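PDB 5HUO: nicotinate-nucleotide diphosphorylase (Carboxylating) from Streptococcus pyogenes GA06023, which probably catalyses the conversion of quinolinate and 5-phospho-alpha-D-ribose 1-diphosphate to nicotinate mononucleotide, carbon dioxide and diphosphate, a step in NAD(+) biosynthesis. Local coordinates for residues Ala80-Phe85 with Leu114-Ile119; Gln86-Leu91 with Glu129-Asn134; Ile194-Asn199 with Val224-Glu229. One frame throughout, in Å; residues are numbered along the deposited sequence.

Interaction 1 of 3, residues Ala80-Phe85 with Leu114-Ile119; sequences AGLTVF and LVLEII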
loop_
_atom_site.group_PDB
_atom_site.type_symbol
_atom_site.label_atom_id
_atom_site.label_comp_id
_atom_site.label_asym_id
_atom_site.label_seq_id
_atom_site.Cartn_x
_atom_site.Cartn_y
_atom_site.Cartn_z
ATOM N N ALA A 80 -12.037 17.486 21.386
ATOM C CA ALA A 80 -12.033 17.156 19.923
ATOM C C ALA A 80 -11.336 15.848 19.688
ATOM O O ALA A 80 -10.280 15.592 20.270
ATOM C CB ALA A 80 -11.372 18.271 19.099
ATOM N N GLY A 81 -11.904 15.069 18.783
ATOM C CA GLY A 81 -11.333 13.770 18.409
ATOM C C GLY A 81 -11.835 12.569 19.195
ATOM O O GLY A 81 -11.229 11.532 19.210
ATOM N N LEU A 82 -12.963 12.705 19.814
ATOM C CA LEU A 82 -13.523 11.613 20.646
ATOM C C LEU A 82 -13.823 10.319 19.838
ATOM O O LEU A 82 -13.519 9.250 20.289
ATOM C CB LEU A 82 -14.809 12.066 21.311
ATOM C CG LEU A 82 -15.368 11.077 22.338
ATOM C CD1 LEU A 82 -14.452 11.011 23.564
ATOM C CD2 LEU A 82 -16.757 11.485 22.784
ATOM N N THR A 83 -14.399 10.451 18.642
ATOM C CA THR A 83 -14.713 9.279 17.869
ATOM C C THR A 83 -13.428 8.739 17.253
ATOM O O THR A 83 -13.359 7.525 16.942
ATOM C CB THR A 83 -15.783 9.473 16.782
ATOM O OG1 THR A 83 -15.256 10.245 15.758
ATOM C CG2 THR A 83 -16.962 10.159 17.285
ATOM N N VAL A 84 -12.432 9.602 17.073
ATOM C CA VAL A 84 -11.128 9.116 16.626
ATOM C C VAL A 84 -10.479 8.234 17.684
ATOM O O VAL A 84 -10.021 7.142 17.452
ATOM C CB VAL A 84 -10.164 10.248 16.358
ATOM C CG1 VAL A 84 -8.829 9.705 15.950
ATOM C CG2 VAL A 84 -10.665 11.117 15.248
ATOM N N PHE A 85 -10.501 8.760 18.894
ATOM C CA PHE A 85 -10.079 8.022 20.123
ATOM C C PHE A 85 -10.724 6.640 20.200
ATOM O O PHE A 85 -10.050 5.632 20.342
ATOM C CB PHE A 85 -10.450 8.825 21.374
ATOM C CG PHE A 85 -10.255 8.085 22.649
ATOM C CD1 PHE A 85 -9.050 8.122 23.301
ATOM C CD2 PHE A 85 -11.286 7.371 23.209
ATOM C CE1 PHE A 85 -8.876 7.417 24.486
ATOM C CE2 PHE A 85 -11.141 6.718 24.408
ATOM C CZ PHE A 85 -9.937 6.718 25.047
ATOM N N LEU A 114 -15.187 12.972 33.694
ATOM C CA LEU A 114 -15.257 11.627 33.135
ATOM C C LEU A 114 -15.864 11.684 31.706
ATOM O O LEU A 114 -17.078 11.725 31.511
ATOM C CB LEU A 114 -16.066 10.700 34.032
ATOM C CG LEU A 114 -16.393 9.332 33.428
ATOM C CD1 LEU A 114 -15.158 8.505 33.276
ATOM C CD2 LEU A 114 -17.386 8.596 34.318
ATOM N N VAL A 115 -14.988 11.649 30.727
ATOM C CA VAL A 115 -15.386 11.783 29.336
ATOM C C VAL A 115 -15.961 10.480 28.753
ATOM O O VAL A 115 -16.978 10.477 28.104
ATOM C CB VAL A 115 -14.193 12.214 28.495
ATOM C CG1 VAL A 115 -14.585 12.315 27.021
ATOM C CG2 VAL A 115 -13.656 13.554 28.993
ATOM N N LEU A 116 -15.303 9.379 29.044
ATOM C CA LEU A 116 -15.722 8.068 28.570
ATOM C C LEU A 116 -15.294 6.941 29.518
ATOM O O LEU A 116 -14.281 7.035 30.193
ATOM C CB LEU A 116 -15.088 7.766 27.206
ATOM C CG LEU A 116 -15.860 8.026 25.949
ATOM C CD1 LEU A 116 -15.213 7.207 24.849
ATOM C CD2 LEU A 116 -17.327 7.670 26.000
ATOM N N GLU A 117 -16.058 5.855 29.453
ATOM C CA GLU A 117 -15.649 4.593 29.980
ATOM C C GLU A 117 -15.459 3.673 28.833
ATOM O O GLU A 117 -16.246 3.626 27.920
ATOM C CB GLU A 117 -16.674 4.061 30.941
ATOM C CG GLU A 117 -16.573 4.712 32.318
ATOM C CD GLU A 117 -17.819 4.516 33.191
ATOM O OE1 GLU A 117 -18.941 4.332 32.668
ATOM O OE2 GLU A 117 -17.648 4.607 34.436
ATOM N N ILE A 118 -14.347 2.979 28.870
ATOM C CA ILE A 118 -13.980 2.025 27.832
ATOM C C ILE A 118 -14.025 0.577 28.370
ATOM O O ILE A 118 -13.341 0.257 29.338
ATOM C CB ILE A 118 -12.568 2.282 27.284
ATOM C CG1 ILE A 118 -12.431 3.677 26.768
ATOM C CG2 ILE A 118 -12.255 1.319 26.123
ATOM C CD1 ILE A 118 -11.865 4.645 27.775
ATOM N N ILE A 119 -14.806 -0.285 27.709
ATOM C CA ILE A 119 -15.022 -1.673 28.169
ATOM C C ILE A 119 -14.587 -2.701 27.147
ATOM O O ILE A 119 -15.014 -2.685 26.026
ATOM C CB ILE A 119 -16.481 -1.976 28.493
ATOM C CG1 ILE A 119 -16.929 -1.205 29.703
ATOM C CG2 ILE A 119 -16.665 -3.437 28.798
ATOM C CD1 ILE A 119 -17.607 0.096 29.323
#
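Phe85 and Ile118 reach toward each other from opposite directions, one from helix 82-92 and the other from strand 114-119, and the methyl meets the ring at its edge. The aromatic ring turns its far edge to the strand. Ile118 CD1 lies close to the ring plane, 3.9 Å from Phe85 CZ. The methyl therefore touches the rim and not a face. CG of Phe85 is anti to the backbone N (chi1 171°), and this rotamer carries the ring from the first turn of the helix across to the sheet. Leu116 reaches the same ring at a slant, with its CD1 4.1 Å from Phe85 CE2.

Leu82 makes the second half of the contact, and the CD1 branch does the touching. It is 3.7 Å from Val115 CG1 and 4.1 Å from Leu116 CG. Leu82 and Val115 run past each other in opposite directions, so they overlap at their methyl ends. Leu116 CD1 also approaches Leu82 CD1, which places this methyl within touch of both helix side chains.

The strand presents Val115 and Leu116, two consecutive residues, to the helix. A classic beta bulge explains this, since both stand opposite Leu71 of strand 66-73. The helix begins just after Gly81, its N-cap residue, and Phe85 N bonds to Gly81 O at 2.9 Å. The backbone N atoms of Gly81 and Leu82 are held by the carboxylate of Asp105.

The contact joins the start of helix 82-92 to the antiparallel sheet of the N-terminal domain. Strands 66-73 and 95-98 take up backbone bonds of strand 114-119. No hydrogen bond passes between helix and strand. All five touching residues are buried and apolar, so this face of the sheet is joined to the helix by hydrophobic packing, with no polar link fixing the direction of approach.

Interaction 2 of 3, residues Gln86-Leu91 with Glu129-Asn134; sequences QRVFTL and ERVALN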
loop_
_atom_site.group_PDB
_atom_site.type_symbol
_atom_site.label_atom_id
_atom_site.label_comp_id
_atom_site.label_asym_id
_atom_site.label_seq_id
_atom_site.Cartn_x
_atom_site.Cartn_y
_atom_site.Cartn_z
ATOM N N GLN A 86 -12.025 6.636 20.022
ATOM C CA GLN A 86 -12.787 5.390 20.085
ATOM C C GLN A 86 -12.358 4.381 19.010
ATOM O O GLN A 86 -12.296 3.173 19.238
ATOM C CB GLN A 86 -14.301 5.656 19.959
ATOM C CG GLN A 86 -14.838 6.384 21.160
ATOM C CD GLN A 86 -16.329 6.607 21.127
ATOM O OE1 GLN A 86 -16.784 7.752 21.049
ATOM N NE2 GLN A 86 -17.099 5.544 21.168
ATOM N N ARG A 87 -12.137 4.913 17.816
ATOM C CA ARG A 87 -11.896 4.072 16.625
ATOM C C ARG A 87 -10.592 3.305 16.733
ATOM O O ARG A 87 -10.470 2.209 16.258
ATOM C CB ARG A 87 -11.936 4.935 15.353
ATOM C CG ARG A 87 -11.829 4.130 14.081
ATOM C CD ARG A 87 -12.955 3.144 13.919
ATOM N NE ARG A 87 -12.880 2.459 12.657
ATOM C CZ ARG A 87 -13.378 1.249 12.405
ATOM N NH1 ARG A 87 -13.201 0.680 11.233
ATOM N NH2 ARG A 87 -14.040 0.578 13.287
ATOM N N VAL A 88 -9.642 3.875 17.422
ATOM C CA VAL A 88 -8.367 3.184 17.651
ATOM C C VAL A 88 -8.619 1.832 18.322
ATOM O O VAL A 88 -8.030 0.813 17.934
ATOM C CB VAL A 88 -7.406 3.996 18.515
ATOM C CG1 VAL A 88 -6.167 3.195 18.845
ATOM C CG2 VAL A 88 -6.996 5.269 17.819
ATOM N N PHE A 89 -9.485 1.824 19.326
ATOM C CA PHE A 89 -9.824 0.554 20.063
ATOM C C PHE A 89 -10.585 -0.421 19.187
ATOM O O PHE A 89 -10.297 -1.569 19.119
ATOM C CB PHE A 89 -10.658 0.827 21.312
ATOM C CG PHE A 89 -9.955 1.639 22.339
ATOM C CD1 PHE A 89 -9.151 1.045 23.272
ATOM C CD2 PHE A 89 -10.061 3.029 22.338
ATOM C CE1 PHE A 89 -8.452 1.805 24.193
ATOM C CE2 PHE A 89 -9.375 3.805 23.257
ATOM C CZ PHE A 89 -8.584 3.179 24.196
ATOM N N THR A 90 -11.531 0.112 18.476
ATOM C CA THR A 90 -12.444 -0.657 17.646
ATOM C C THR A 90 -11.813 -1.349 16.420
ATOM O O THR A 90 -12.246 -2.408 16.010
ATOM C CB THR A 90 -13.567 0.275 17.210
ATOM O OG1 THR A 90 -14.365 0.507 18.355
ATOM C CG2 THR A 90 -14.422 -0.337 16.244
ATOM N N LEU A 91 -10.815 -0.727 15.821
ATOM C CA LEU A 91 -10.009 -1.383 14.783
ATOM C C LEU A 91 -9.162 -2.551 15.307
ATOM O O LEU A 91 -8.912 -3.516 14.595
ATOM C CB LEU A 91 -9.033 -0.409 14.201
ATOM C CG LEU A 91 -9.604 0.658 13.297
ATOM C CD1 LEU A 91 -8.497 1.671 13.035
ATOM C CD2 LEU A 91 -10.089 0.058 11.994
ATOM N N GLU A 129 -4.134 2.236 24.362
ATOM C CA GLU A 129 -4.269 3.458 25.132
ATOM C C GLU A 129 -3.489 4.674 24.594
ATOM O O GLU A 129 -4.044 5.717 24.326
ATOM C CB GLU A 129 -3.864 3.158 26.557
ATOM C CG GLU A 129 -3.577 4.358 27.446
ATOM C CD GLU A 129 -3.149 3.927 28.865
ATOM O OE1 GLU A 129 -2.664 4.808 29.618
ATOM O OE2 GLU A 129 -3.296 2.701 29.207
ATOM N N ARG A 130 -2.210 4.511 24.402
ATOM C CA ARG A 130 -1.276 5.635 24.107
ATOM C C ARG A 130 -1.582 6.222 22.744
ATOM O O ARG A 130 -1.621 7.431 22.575
ATOM C CB ARG A 130 0.157 5.147 24.226
ATOM C CG ARG A 130 1.298 6.069 23.882
ATOM C CD ARG A 130 1.128 7.505 24.280
ATOM N NE ARG A 130 0.693 7.653 25.646
ATOM C CZ ARG A 130 -0.040 8.671 26.116
ATOM N NH1 ARG A 130 -0.458 9.690 25.341
ATOM N NH2 ARG A 130 -0.399 8.646 27.388
ATOM N N VAL A 131 -1.835 5.358 21.768
ATOM C CA VAL A 131 -2.153 5.843 20.411
ATOM C C VAL A 131 -3.462 6.610 20.411
ATOM O O VAL A 131 -3.575 7.673 19.840
ATOM C CB VAL A 131 -2.223 4.683 19.385
ATOM C CG1 VAL A 131 -2.843 5.145 18.089
ATOM C CG2 VAL A 131 -0.823 4.154 19.130
ATOM N N ALA A 132 -4.433 6.033 21.081
ATOM C CA ALA A 132 -5.734 6.664 21.199
ATOM C C ALA A 132 -5.592 8.039 21.844
ATOM O O ALA A 132 -6.066 9.036 21.290
ATOM C CB ALA A 132 -6.690 5.829 21.962
ATOM N N LEU A 133 -4.884 8.099 22.967
ATOM C CA LEU A 133 -4.670 9.386 23.660
ATOM C C LEU A 133 -3.887 10.390 22.847
ATOM O O LEU A 133 -4.179 11.561 22.830
ATOM C CB LEU A 133 -3.957 9.159 24.992
ATOM C CG LEU A 133 -4.799 8.556 26.130
ATOM C CD1 LEU A 133 -3.900 8.199 27.280
ATOM C CD2 LEU A 133 -5.903 9.492 26.606
ATOM N N ASN A 134 -2.872 9.917 22.176
ATOM C CA ASN A 134 -2.077 10.775 21.310
ATOM C C ASN A 134 -2.952 11.499 20.296
ATOM O O ASN A 134 -2.801 12.702 20.091
ATOM C CB ASN A 134 -0.983 9.984 20.600
ATOM C CG ASN A 134 0.196 9.646 21.517
ATOM O OD1 ASN A 134 0.260 10.098 22.642
ATOM N ND2 ASN A 134 1.134 8.863 21.028
#
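The Phe89 ring bears obliquely on Ala132, with its CE2 3.6 Å from Ala132 CB. Its plane also runs close to Gln86 O, a carbonyl of its own helix, which sits at the ring edge. The motif is a near-antiparallel helix pair in the N-terminal domain. The short segments run at 149° to each other, with axes 8.7 Å apart. The ring of Phe85 packs edge-to-face with that of Phe89, and Met306 of strand 304-311 also touches Phe89. Two guanidinium groups lie away from this junction. Arg87 has Leu91 CD2 over one face, toward the rim, while Arg130 has the Asn134 amide at its edge.

Ala132 turns its methyl toward the other helix; its small size is consistent with this spacing. The two CB atoms, of Val88 and Ala132, are 4.0 Å apart. Val88 spreads both methyls over the other helix: CG1 meets Val131 CG1 at 3.9 Å, and CG2 lies against Ala132 CA. Phe89 has CG beside the backbone N (chi1 -63°), which brings its ring round to the Ala132 methyl.

Helix 122-153 also faces the second subunit, where Asn134 ND2 bonds to Arg164 O of that chain. The OD1 of the same amide is used within the helix: Arg130 NH1 gives it a hydrogen bond of 2.8 Å, nearly straight at 169°, from above the carbonyl plane.

Interaction 3 of 3, residues Ile194-Asn199 with Val224-Glu229; sequences IMLKDN and VEVEVE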
loop_
_atom_site.group_PDB
_atom_site.type_symbol
_atom_site.label_atom_id
_atom_site.label_comp_id
_atom_site.label_asym_id
_atom_site.label_seq_id
_atom_site.Cartn_x
_atom_site.Cartn_y
_atom_site.Cartn_z
ATOM N N ILE A 194 -6.985 28.804 -5.674
ATOM C CA ILE A 194 -5.810 29.504 -6.183
ATOM C C ILE A 194 -5.428 30.580 -5.197
ATOM O O ILE A 194 -6.290 31.342 -4.743
ATOM C CB ILE A 194 -6.082 30.082 -7.562
ATOM C CG1 ILE A 194 -6.105 28.929 -8.554
ATOM C CG2 ILE A 194 -5.031 31.148 -7.914
ATOM C CD1 ILE A 194 -6.235 29.355 -9.997
ATOM N N MET A 195 -4.147 30.624 -4.867
ATOM C CA MET A 195 -3.643 31.735 -4.104
ATOM C C MET A 195 -2.371 32.279 -4.726
ATOM O O MET A 195 -1.364 31.613 -4.818
ATOM C CB MET A 195 -3.432 31.389 -2.635
ATOM C CG MET A 195 -3.256 32.664 -1.791
ATOM S SD MET A 195 -2.954 32.370 -0.047
ATOM C CE MET A 195 -4.347 31.293 0.377
ATOM N N LEU A 196 -2.467 33.531 -5.138
ATOM C CA LEU A 196 -1.382 34.243 -5.804
ATOM C C LEU A 196 -0.701 35.024 -4.720
ATOM O O LEU A 196 -1.234 35.986 -4.186
ATOM C CB LEU A 196 -1.895 35.176 -6.893
ATOM C CG LEU A 196 -2.643 34.430 -7.994
ATOM C CD1 LEU A 196 -3.450 35.430 -8.806
ATOM C CD2 LEU A 196 -1.736 33.613 -8.884
ATOM N N LYS A 197 0.497 34.569 -4.425
ATOM C CA LYS A 197 1.340 35.106 -3.365
ATOM C C LYS A 197 2.309 36.203 -3.890
ATOM O O LYS A 197 2.280 36.589 -5.057
ATOM C CB LYS A 197 2.081 33.942 -2.670
ATOM C CG LYS A 197 1.217 32.704 -2.421
ATOM C CD LYS A 197 1.939 31.682 -1.556
ATOM C CE LYS A 197 0.984 30.633 -0.963
ATOM N NZ LYS A 197 0.358 31.037 0.331
ATOM N N ASP A 198 3.103 36.744 -2.977
ATOM C CA ASP A 198 4.185 37.734 -3.282
ATOM C C ASP A 198 4.905 37.623 -4.682
ATOM O O ASP A 198 4.876 38.538 -5.526
ATOM C CB ASP A 198 5.206 37.689 -2.115
ATOM C CG ASP A 198 5.638 36.202 -1.666
ATOM O OD1 ASP A 198 5.171 35.155 -2.189
ATOM O OD2 ASP A 198 6.477 36.097 -0.750
ATOM N N ASN A 199 5.529 36.471 -4.914
ATOM C CA ASN A 199 6.307 36.208 -6.149
ATOM C C ASN A 199 5.506 36.062 -7.446
ATOM O O ASN A 199 5.959 36.446 -8.492
ATOM C CB ASN A 199 7.274 35.019 -5.953
ATOM C CG ASN A 199 6.645 33.831 -5.244
ATOM O OD1 ASN A 199 5.452 33.816 -4.951
ATOM N ND2 ASN A 199 7.452 32.847 -4.938
ATOM N N VAL A 224 -10.214 32.448 -6.314
ATOM C CA VAL A 224 -8.907 33.057 -6.505
ATOM C C VAL A 224 -8.709 34.060 -5.429
ATOM O O VAL A 224 -9.545 34.957 -5.205
ATOM C CB VAL A 224 -8.763 33.744 -7.872
ATOM C CG1 VAL A 224 -7.473 34.551 -7.955
ATOM C CG2 VAL A 224 -8.736 32.717 -8.979
ATOM N N GLU A 225 -7.555 33.936 -4.812
ATOM C CA GLU A 225 -7.116 34.843 -3.753
ATOM C C GLU A 225 -5.754 35.433 -4.115
ATOM O O GLU A 225 -4.965 34.806 -4.790
ATOM C CB GLU A 225 -7.034 34.112 -2.402
ATOM C CG GLU A 225 -6.623 34.989 -1.240
ATOM C CD GLU A 225 -6.782 34.341 0.138
ATOM O OE1 GLU A 225 -7.324 33.244 0.251
ATOM O OE2 GLU A 225 -6.360 34.951 1.133
ATOM N N VAL A 226 -5.513 36.658 -3.648
ATOM C CA VAL A 226 -4.221 37.326 -3.837
ATOM C C VAL A 226 -3.707 37.883 -2.542
ATOM O O VAL A 226 -4.438 38.603 -1.859
ATOM C CB VAL A 226 -4.323 38.541 -4.760
ATOM C CG1 VAL A 226 -2.978 39.227 -4.847
ATOM C CG2 VAL A 226 -4.753 38.138 -6.130
ATOM N N GLU A 227 -2.434 37.611 -2.266
ATOM C CA GLU A 227 -1.708 38.244 -1.142
ATOM C C GLU A 227 -1.115 39.564 -1.560
ATOM O O GLU A 227 -0.390 39.636 -2.524
ATOM C CB GLU A 227 -0.560 37.386 -0.615
ATOM C CG GLU A 227 -0.925 35.965 -0.174
ATOM C CD GLU A 227 0.271 35.183 0.378
ATOM O OE1 GLU A 227 1.443 35.677 0.225
ATOM O OE2 GLU A 227 0.020 34.087 0.964
ATOM N N VAL A 228 -1.442 40.591 -0.807
ATOM C CA VAL A 228 -1.112 41.965 -1.142
ATOM C C VAL A 228 -0.449 42.662 0.035
ATOM O O VAL A 228 -0.927 42.599 1.165
ATOM C CB VAL A 228 -2.393 42.698 -1.560
ATOM C CG1 VAL A 228 -2.152 44.155 -1.826
ATOM C CG2 VAL A 228 -2.951 42.042 -2.806
ATOM N N GLU A 229 0.672 43.327 -0.223
ATOM C CA GLU A 229 1.419 44.076 0.839
ATOM C C GLU A 229 1.224 45.591 0.785
ATOM O O GLU A 229 1.623 46.286 1.690
ATOM C CB GLU A 229 2.920 43.770 0.783
ATOM C CG GLU A 229 3.235 42.292 1.004
ATOM C CD GLU A 229 4.713 41.994 1.167
ATOM O OE1 GLU A 229 5.457 42.888 1.614
ATOM O OE2 GLU A 229 5.137 40.856 0.861
#
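This is a parallel strand pairing, at one end of the parallel sheet in the C-terminal domain. Strand 194-196 is one of the two outermost strands of this sheet within the chain, and strand 224-228 is its neighbour. Three backbone bonds join them: Glu225 N to Ile194 O at 2.9 Å, Leu196 N to Glu225 O at 2.8 Å, and Glu227 N to Leu196 O at 2.8 Å.

Ile194, Leu196, Val224 and Val226 form an apolar face that packs on helix 207-217. Met195 and Glu225 lie side by side on the other face. Met195 is bent at chi3 (-53°), and its CE comes 3.6 Å from Glu225 OE1.

Just past the strand, Lys197 folds over Glu227. Its NZ makes a salt bridge of 3.1 Å to Glu227 OE2, from above the carboxylate plane. A sulfate ion, probably from the crystallisation liquor, lies near Met195 and forms a long, weak ion pair with Lys197 NZ. Asp198 and Glu229 add further negative charge nearby.

The two strands, with helices 198-204 and 207-217 between them, make a beta-alpha-beta crossover, the repeating unit of the open alpha/beta barrel typical of this phosphoribosyltransferase family.

How the interactions relate
Interactions 1 and 2 belong to one buried core in the N-terminal domain. Both use helix 82-92, with the sheet at its beginning and helix 122-153 further along. They touch directly: Phe85 CD1 is 3.6 Å from Ala132 CB. Neither has a hydrogen bond between its segments. Interaction 3 is about 41 Å from interaction 1 and 40 Å from interaction 2, centre to centre, in the C-terminal domain. It is bonded along the backbone and mostly buried in its strands, but it ends in exposed acidic residues and a salt bridge. Interactions 2 and 3 both also border the second subunit, whereas no other chain touches interaction 1.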